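GRMZM2G135359 pseudokinase (Zea mays, PDB 6CPY) probably acts as a membrane-bound receptor-like signalling protein whose kinase-like domain, captured here without nucleotide, may bind ATP. Local coordinates at residues 129-132 with 133-137; 224-227 with 228-232; 267-270 with 271-275. All blocks are in the same frame, centred on the assembly; numbering follows the deposited sequence.

In the fold
All three contacts are local turns of helix in the helical lobe of a protein-kinase fold. From the N terminus, contact 1 comes first, in helix 130-135, just after the five-stranded antiparallel sheet of the other lobe. Contact 2 follows at the end of helix 214-230, and contact 3 at the start of helix 269-282. Each spans a single stretch of chain, so none closes a long loop. They run in series and neither nest nor cross. Contact 2 is the middle piece in space. It meets contact 1 through the hydrogen bond of His135 with Glu227 and through Leu130 on Ile228, and contact 3 through Leu225, Leu229 and Leu275. Contacts 1 and 3 do not touch.

Contact 1: residues 129-132 with 133-137; sequences TLFE and HLHVR
The imidazole of His135 leans over the ring of Phe131, one turn earlier in the chain. From CB outward, His135 first meets backbone: its CB lies 3.4 Å from Phe131 O. CG sits beside the backbone N (chi1 -52°), which swings the ring back along the helix. CD2 then comes within 3.2 Å of Phe131 O and 3.4 Å of Phe131 CD2. It stands over one face of the phenyl ring, offset toward the rim, with the two planes inclined at 52°. At the tip, NE2 is hydrogen-bonded to Glu227 OE2 of helix 214-230. Helix 130-135 follows the link between the lobes, the place of helix D in protein kinases. A capping box starts it. Thr129 OG1 accepts from Glu132 N at 3.1 Å, and Glu132 OE1 accepts in return from Thr129 N, which comes from above the carboxylate plane. On the buried side, Leu130 CG packs on Leu134 CD1 at 3.8 Å. His133 turns its ring edge to the backbone, with CD2 3.5 Å from Thr129 O, while its ND1 is hydrogen-bonded to Glu140 O. Val136 leaves the helical conformation, yet its N still bonds to Glu132 O at 2.9 Å.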
loop_
_atom_site.group_PDB
_atom_site.type_symbol
_atom_site.label_atom_id
_atom_site.label_comp_id
_atom_site.label_asym_id
_atom_site.label_seq_id
_atom_site.Cartn_x
_atom_site.Cartn_y
_atom_site.Cartn_z
ATOM N N THR A 129 -2.849 5.821 8.138
ATOM C CA THR A 129 -1.767 5.840 7.137
ATOM C C THR A 129 -0.433 6.288 7.712
ATOM O O THR A 129 -0.365 6.985 8.733
ATOM C CB THR A 129 -2.076 6.764 5.952
ATOM O OG1 THR A 129 -2.073 8.131 6.384
ATOM C CG2 THR A 129 -3.427 6.404 5.309
ATOM N N LEU A 130 0.637 5.901 7.033
ATOM C CA LEU A 130 1.968 6.348 7.414
ATOM C C LEU A 130 2.057 7.880 7.310
ATOM O O LEU A 130 2.599 8.533 8.208
ATOM C CB LEU A 130 3.017 5.663 6.526
ATOM C CG LEU A 130 4.477 6.064 6.719
ATOM C CD1 LEU A 130 4.949 5.835 8.145
ATOM C CD2 LEU A 130 5.343 5.296 5.736
ATOM N N PHE A 131 1.514 8.445 6.231
ATOM C CA PHE A 131 1.500 9.903 6.025
ATOM C C PHE A 131 0.921 10.633 7.239
ATOM O O PHE A 131 1.520 11.601 7.721
ATOM C CB PHE A 131 0.701 10.280 4.763
ATOM C CG PHE A 131 0.745 11.758 4.435
ATOM C CD1 PHE A 131 -0.153 12.638 5.015
ATOM C CD2 PHE A 131 1.693 12.261 3.550
ATOM C CE1 PHE A 131 -0.104 13.991 4.721
ATOM C CE2 PHE A 131 1.747 13.607 3.253
ATOM C CZ PHE A 131 0.845 14.474 3.839
ATOM N N GLU A 132 -0.227 10.161 7.719
ATOM C CA GLU A 132 -0.900 10.732 8.893
ATOM C C GLU A 132 -0.002 10.740 10.117
ATOM O O GLU A 132 0.140 11.768 10.773
ATOM C CB GLU A 132 -2.194 9.969 9.220
ATOM C CG GLU A 132 -3.369 10.348 8.334
ATOM C CD GLU A 132 -4.509 9.335 8.347
ATOM O OE1 GLU A 132 -4.417 8.296 9.043
ATOM O OE2 GLU A 132 -5.510 9.582 7.641
ATOM N N HIS A 133 0.611 9.597 10.418
ATOM C CA HIS A 133 1.483 9.489 11.587
ATOM C C HIS A 133 2.780 10.260 11.491
ATOM O O HIS A 133 3.312 10.675 12.524
ATOM C CB HIS A 133 1.743 8.025 11.938
ATOM C CG HIS A 133 0.611 7.394 12.670
ATOM N ND1 HIS A 133 0.462 7.499 14.036
ATOM C CD2 HIS A 133 -0.467 6.708 12.224
ATOM C CE1 HIS A 133 -0.644 6.877 14.403
ATOM N NE2 HIS A 133 -1.226 6.386 13.324
ATOM N N LEU A 134 3.284 10.476 10.278
ATOM C CA LEU A 134 4.498 11.256 10.077
ATOM C C LEU A 134 4.251 12.765 10.070
ATOM O O LEU A 134 5.086 13.521 10.553
ATOM C CB LEU A 134 5.195 10.862 8.774
ATOM C CG LEU A 134 5.853 9.481 8.717
ATOM C CD1 LEU A 134 6.451 9.224 7.348
ATOM C CD2 LEU A 134 6.928 9.344 9.790
ATOM N N HIS A 135 3.117 13.195 9.522
ATOM C CA HIS A 135 2.926 14.609 9.189
ATOM C C HIS A 135 1.752 15.318 9.887
ATOM O O HIS A 135 1.771 16.542 10.008
ATOM C CB HIS A 135 2.797 14.769 7.673
ATOM C CG HIS A 135 3.897 14.122 6.893
ATOM N ND1 HIS A 135 5.203 14.569 6.918
ATOM C CD2 HIS A 135 3.879 13.065 6.046
ATOM C CE1 HIS A 135 5.936 13.816 6.119
ATOM N NE2 HIS A 135 5.156 12.892 5.583
ATOM N N VAL A 136 0.744 14.587 10.351
ATOM C CA VAL A 136 -0.407 15.244 10.982
ATOM C C VAL A 136 -0.152 15.480 12.476
ATOM O O VAL A 136 0.050 14.536 13.251
ATOM C CB VAL A 136 -1.726 14.480 10.741
ATOM C CG1 VAL A 136 -2.886 15.172 11.440
ATOM C CG2 VAL A 136 -2.003 14.372 9.245
ATOM N N ARG A 137 -0.173 16.760 12.855
ATOM C CA ARG A 137 0.254 17.234 14.178
ATOM C C ARG A 137 -0.407 16.523 15.361
ATOM O O ARG A 137 0.235 16.287 16.391
ATOM C CB ARG A 137 -0.000 18.743 14.286
#

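Contact 2: residues 224-227 with 228-232; sequences VLLE and ILTGR
Thr230 grips Leu226 O twice, with its backbone N and with its hydroxyl. Both bonds lie at the end of helix 214-230, the long helix in the place of helix F of protein kinases. Thr230 N reaches Leu226 O at 2.9 Å and Thr230 OG1 reaches it at 2.8 Å, from opposite faces of the carbonyl plane. The hydroxyl can do so because OG1 stands between the backbone N and the carbonyl carbon (chi1 63°). OG1 also accepts from Arg232 N at 3.1 Å, which makes an ST turn. A valine here would probably leave Leu226 O with one donor fewer and Arg232 N without its acceptor, so the turn would be less firmly set. Other backbone bonds continue the helix, down to Gly231 N on Glu227 O. Gly231 ends it with positive phi.

The apolar contacts join residues one turn apart. Val224 CG1 meets Ile228 CD1 at 3.9 Å, and Leu225 CG meets Leu229 CD1 at 4.1 Å. Leu226 CD1 touches the methyl CG2 of Thr230 at 3.8 Å. Helix 269-282 covers Leu225, Leu226 and Leu229.

Glu227 is the buried acidic residue. Its CA makes a CH···O contact with Arg232 O, at 3.6 Å. Beyond the segments its OE2 is hydrogen-bonded to Ser175 OG as well as to His135 of helix 130-135. The chemistry is therefore divided: apolar branches pack along the buried helix surface, while one threonine hydroxyl joins its last turn to the exit.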
loop_
_atom_site.group_PDB
_atom_site.type_symbol
_atom_site.label_atom_id
_atom_site.label_comp_id
_atom_site.label_asym_id
_atom_site.label_seq_id
_atom_site.Cartn_x
_atom_site.Cartn_y
_atom_site.Cartn_z
ATOM N N VAL A 224 10.174 7.067 0.144
ATOM C CA VAL A 224 9.380 6.794 1.339
ATOM C C VAL A 224 10.298 6.538 2.537
ATOM O O VAL A 224 10.015 6.988 3.654
ATOM C CB VAL A 224 8.395 5.616 1.117
ATOM C CG1 VAL A 224 7.771 5.164 2.429
ATOM C CG2 VAL A 224 7.299 6.016 0.133
ATOM N N LEU A 225 11.381 5.797 2.316
ATOM C CA LEU A 225 12.380 5.590 3.362
ATOM C C LEU A 225 12.960 6.943 3.819
ATOM O O LEU A 225 13.084 7.206 5.023
ATOM C CB LEU A 225 13.477 4.634 2.894
ATOM C CG LEU A 225 14.631 4.399 3.877
ATOM C CD1 LEU A 225 14.117 3.914 5.214
ATOM C CD2 LEU A 225 15.638 3.411 3.304
ATOM N N LEU A 226 13.296 7.804 2.860
ATOM C CA LEU A 226 13.777 9.158 3.183
ATOM C C LEU A 226 12.757 9.950 4.001
ATOM O O LEU A 226 13.113 10.672 4.932
ATOM C CB LEU A 226 14.117 9.931 1.900
ATOM C CG LEU A 226 14.783 11.302 2.107
ATOM C CD1 LEU A 226 16.096 11.122 2.857
ATOM C CD2 LEU A 226 14.999 12.009 0.780
ATOM N N GLU A 227 11.484 9.803 3.644
ATOM C CA GLU A 227 10.391 10.458 4.358
ATOM C C GLU A 227 10.252 9.935 5.779
ATOM O O GLU A 227 10.058 10.701 6.713
ATOM C CB GLU A 227 9.090 10.273 3.573
ATOM C CG GLU A 227 7.883 10.980 4.163
ATOM C CD GLU A 227 6.599 10.605 3.448
ATOM O OE1 GLU A 227 6.677 10.019 2.346
ATOM O OE2 GLU A 227 5.516 10.907 3.989
ATOM N N ILE A 228 10.398 8.625 5.941
ATOM C CA ILE A 228 10.328 8.006 7.262
ATOM C C ILE A 228 11.492 8.509 8.130
ATOM O O ILE A 228 11.319 8.799 9.313
ATOM C CB ILE A 228 10.360 6.463 7.142
ATOM C CG1 ILE A 228 9.045 5.938 6.545
ATOM C CG2 ILE A 228 10.641 5.830 8.483
ATOM C CD1 ILE A 228 9.098 4.518 6.018
ATOM N N LEU A 229 12.670 8.632 7.529
ATOM C CA LEU A 229 13.854 9.074 8.265
ATOM C C LEU A 229 13.876 10.562 8.630
ATOM O O LEU A 229 14.380 10.924 9.692
ATOM C CB LEU A 229 15.106 8.735 7.469
ATOM C CG LEU A 229 15.445 7.252 7.363
ATOM C CD1 LEU A 229 16.537 7.081 6.317
ATOM C CD2 LEU A 229 15.889 6.658 8.691
ATOM N N THR A 230 13.359 11.411 7.747
ATOM C CA THR A 230 13.482 12.866 7.893
ATOM C C THR A 230 12.192 13.538 8.348
ATOM O O THR A 230 12.213 14.664 8.853
ATOM C CB THR A 230 13.896 13.542 6.567
ATOM O OG1 THR A 230 12.878 13.342 5.577
ATOM C CG2 THR A 230 15.185 12.996 6.061
ATOM N N GLY A 231 11.066 12.868 8.137
ATOM C CA GLY A 231 9.763 13.476 8.312
ATOM C C GLY A 231 9.391 14.520 7.268
ATOM O O GLY A 231 8.430 15.254 7.481
ATOM N N ARG A 232 10.119 14.578 6.151
ATOM C CA ARG A 232 9.894 15.578 5.093
ATOM C C ARG A 232 9.432 14.948 3.773
ATOM O O ARG A 232 9.873 13.853 3.403
ATOM C CB ARG A 232 11.176 16.365 4.824
ATOM C CG ARG A 232 11.686 17.184 6.000
ATOM C CD ARG A 232 13.159 17.494 5.810
ATOM N NE ARG A 232 13.718 18.365 6.848
ATOM C CZ ARG A 232 13.730 19.700 6.812
ATOM N NH1 ARG A 232 13.196 20.365 5.788
ATOM N NH2 ARG A 232 14.277 20.378 7.816
#

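Contact 3: residues 267-270 with 271-275; sequences FPED and TARAL
Thr271 lies against Pro268 at the start of helix 269-282, in the place of helix H in the helical lobe of a protein kinase. Pro268 takes the N-cap position. The Thr271 CB atom is 3.8 Å from Pro268 CG, and the two side chains meet at a slant. Trp144 of helix 144-164 touches both residues, and Leu275 further along also faces that helix.

Ala272 comes next. Its N bonds to Pro268 O at 3.1 Å and closes the first turn. Its CB meets Phe267 CD1 at 3.8 Å, so the ring before the helix folds back on the first turn.

Arg273 is the centre of a surface salt-bridge network. Its chain runs extended from CG to NE, alongside Glu269 and Asp270 and pointing the same way as both. Glu269 OE2 lies at the edge of the guanidinium, in its plane, 2.5 Å from Arg273 NH1. That distance is unusually short and its exact value is doubtful. The Glu269 carboxylate is turned 60° from the guanidinium plane and is met on the anti side, but well out of its own plane. A longer, weak bond joins Arg273 NH2 to the same oxygen. Asp270 OD1 completes the network with a salt bridge to Arg273 NH1 at 3.1 Å. NH1 meets it nearly in line with the C-O bond, while OD1 is tilted out of the guanidinium plane. NH1 serves both carboxylates, and the guanidinium charge probably offsets theirs.

Ala274 N bonds to Asp270 O at 3.1 Å, and Ala274 CB lies 3.6 Å from Asp270 O.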
loop_
_atom_site.group_PDB
_atom_site.type_symbol
_atom_site.label_atom_id
_atom_site.label_comp_id
_atom_site.label_asym_id
_atom_site.label_seq_id
_atom_site.Cartn_x
_atom_site.Cartn_y
_atom_site.Cartn_z
ATOM N N PHE A 267 18.351 8.072 18.251
ATOM C CA PHE A 267 18.619 7.131 17.166
ATOM C C PHE A 267 20.108 6.739 17.104
ATOM O O PHE A 267 20.963 7.512 17.520
ATOM C CB PHE A 267 18.145 7.712 15.818
ATOM C CG PHE A 267 18.969 8.861 15.299
ATOM C CD1 PHE A 267 20.067 8.636 14.476
ATOM C CD2 PHE A 267 18.631 10.175 15.604
ATOM C CE1 PHE A 267 20.813 9.692 13.981
ATOM C CE2 PHE A 267 19.383 11.234 15.128
ATOM C CZ PHE A 267 20.475 10.996 14.310
ATOM N N PRO A 268 20.407 5.537 16.585
ATOM C CA PRO A 268 21.782 5.086 16.410
ATOM C C PRO A 268 22.371 5.655 15.127
ATOM O O PRO A 268 21.843 5.455 14.030
ATOM C CB PRO A 268 21.654 3.563 16.358
ATOM C CG PRO A 268 20.267 3.310 15.857
ATOM C CD PRO A 268 19.435 4.520 16.152
ATOM N N GLU A 269 23.470 6.367 15.294
ATOM C CA GLU A 269 24.032 7.191 14.245
ATOM C C GLU A 269 24.447 6.389 13.002
ATOM O O GLU A 269 24.151 6.757 11.857
ATOM C CB GLU A 269 25.245 7.870 14.864
ATOM C CG GLU A 269 25.805 9.002 14.095
ATOM C CD GLU A 269 27.153 9.391 14.657
ATOM O OE1 GLU A 269 27.337 9.350 15.902
ATOM O OE2 GLU A 269 28.022 9.688 13.841
ATOM N N ASP A 270 25.115 5.273 13.222
ATOM C CA ASP A 270 25.650 4.515 12.099
ATOM C C ASP A 270 24.587 3.723 11.349
ATOM O O ASP A 270 24.708 3.513 10.147
ATOM C CB ASP A 270 26.783 3.630 12.561
ATOM C CG ASP A 270 28.024 4.444 12.921
ATOM O OD1 ASP A 270 28.236 5.513 12.306
ATOM O OD2 ASP A 270 28.743 4.034 13.835
ATOM N N THR A 271 23.548 3.309 12.058
ATOM C CA THR A 271 22.385 2.697 11.407
ATOM C C THR A 271 21.671 3.700 10.510
ATOM O O THR A 271 21.287 3.387 9.376
ATOM C CB THR A 271 21.440 2.124 12.470
ATOM O OG1 THR A 271 22.198 1.276 13.329
ATOM C CG2 THR A 271 20.328 1.296 11.832
ATOM N N ALA A 272 21.513 4.917 11.007
ATOM C CA ALA A 272 20.947 5.980 10.201
ATOM C C ALA A 272 21.772 6.235 8.940
ATOM O O ALA A 272 21.215 6.336 7.845
ATOM C CB ALA A 272 20.788 7.237 11.019
ATOM N N ARG A 273 23.100 6.313 9.080
ATOM C CA ARG A 273 23.973 6.461 7.901
ATOM C C ARG A 273 23.743 5.389 6.863
ATOM O O ARG A 273 23.589 5.681 5.671
ATOM C CB ARG A 273 25.456 6.416 8.273
ATOM C CG ARG A 273 26.012 7.713 8.751
ATOM C CD ARG A 273 27.533 7.668 8.910
ATOM N NE ARG A 273 27.930 9.001 9.328
ATOM C CZ ARG A 273 28.062 9.406 10.582
ATOM N NH1 ARG A 273 27.917 8.563 11.602
ATOM N NH2 ARG A 273 28.382 10.668 10.820
ATOM N N ALA A 274 23.742 4.144 7.314
ATOM C CA ALA A 274 23.594 3.022 6.413
ATOM C C ALA A 274 22.231 3.096 5.695
ATOM O O ALA A 274 22.141 2.838 4.495
ATOM C CB ALA A 274 23.772 1.718 7.168
ATOM N N LEU A 275 21.175 3.472 6.415
ATOM C CA LEU A 275 19.846 3.580 5.781
ATOM C C LEU A 275 19.810 4.702 4.747
ATOM O O LEU A 275 19.165 4.565 3.696
ATOM C CB LEU A 275 18.753 3.787 6.826
ATOM C CG LEU A 275 18.531 2.545 7.700
ATOM C CD1 LEU A 275 17.676 2.899 8.908
ATOM C CD2 LEU A 275 17.890 1.415 6.903
#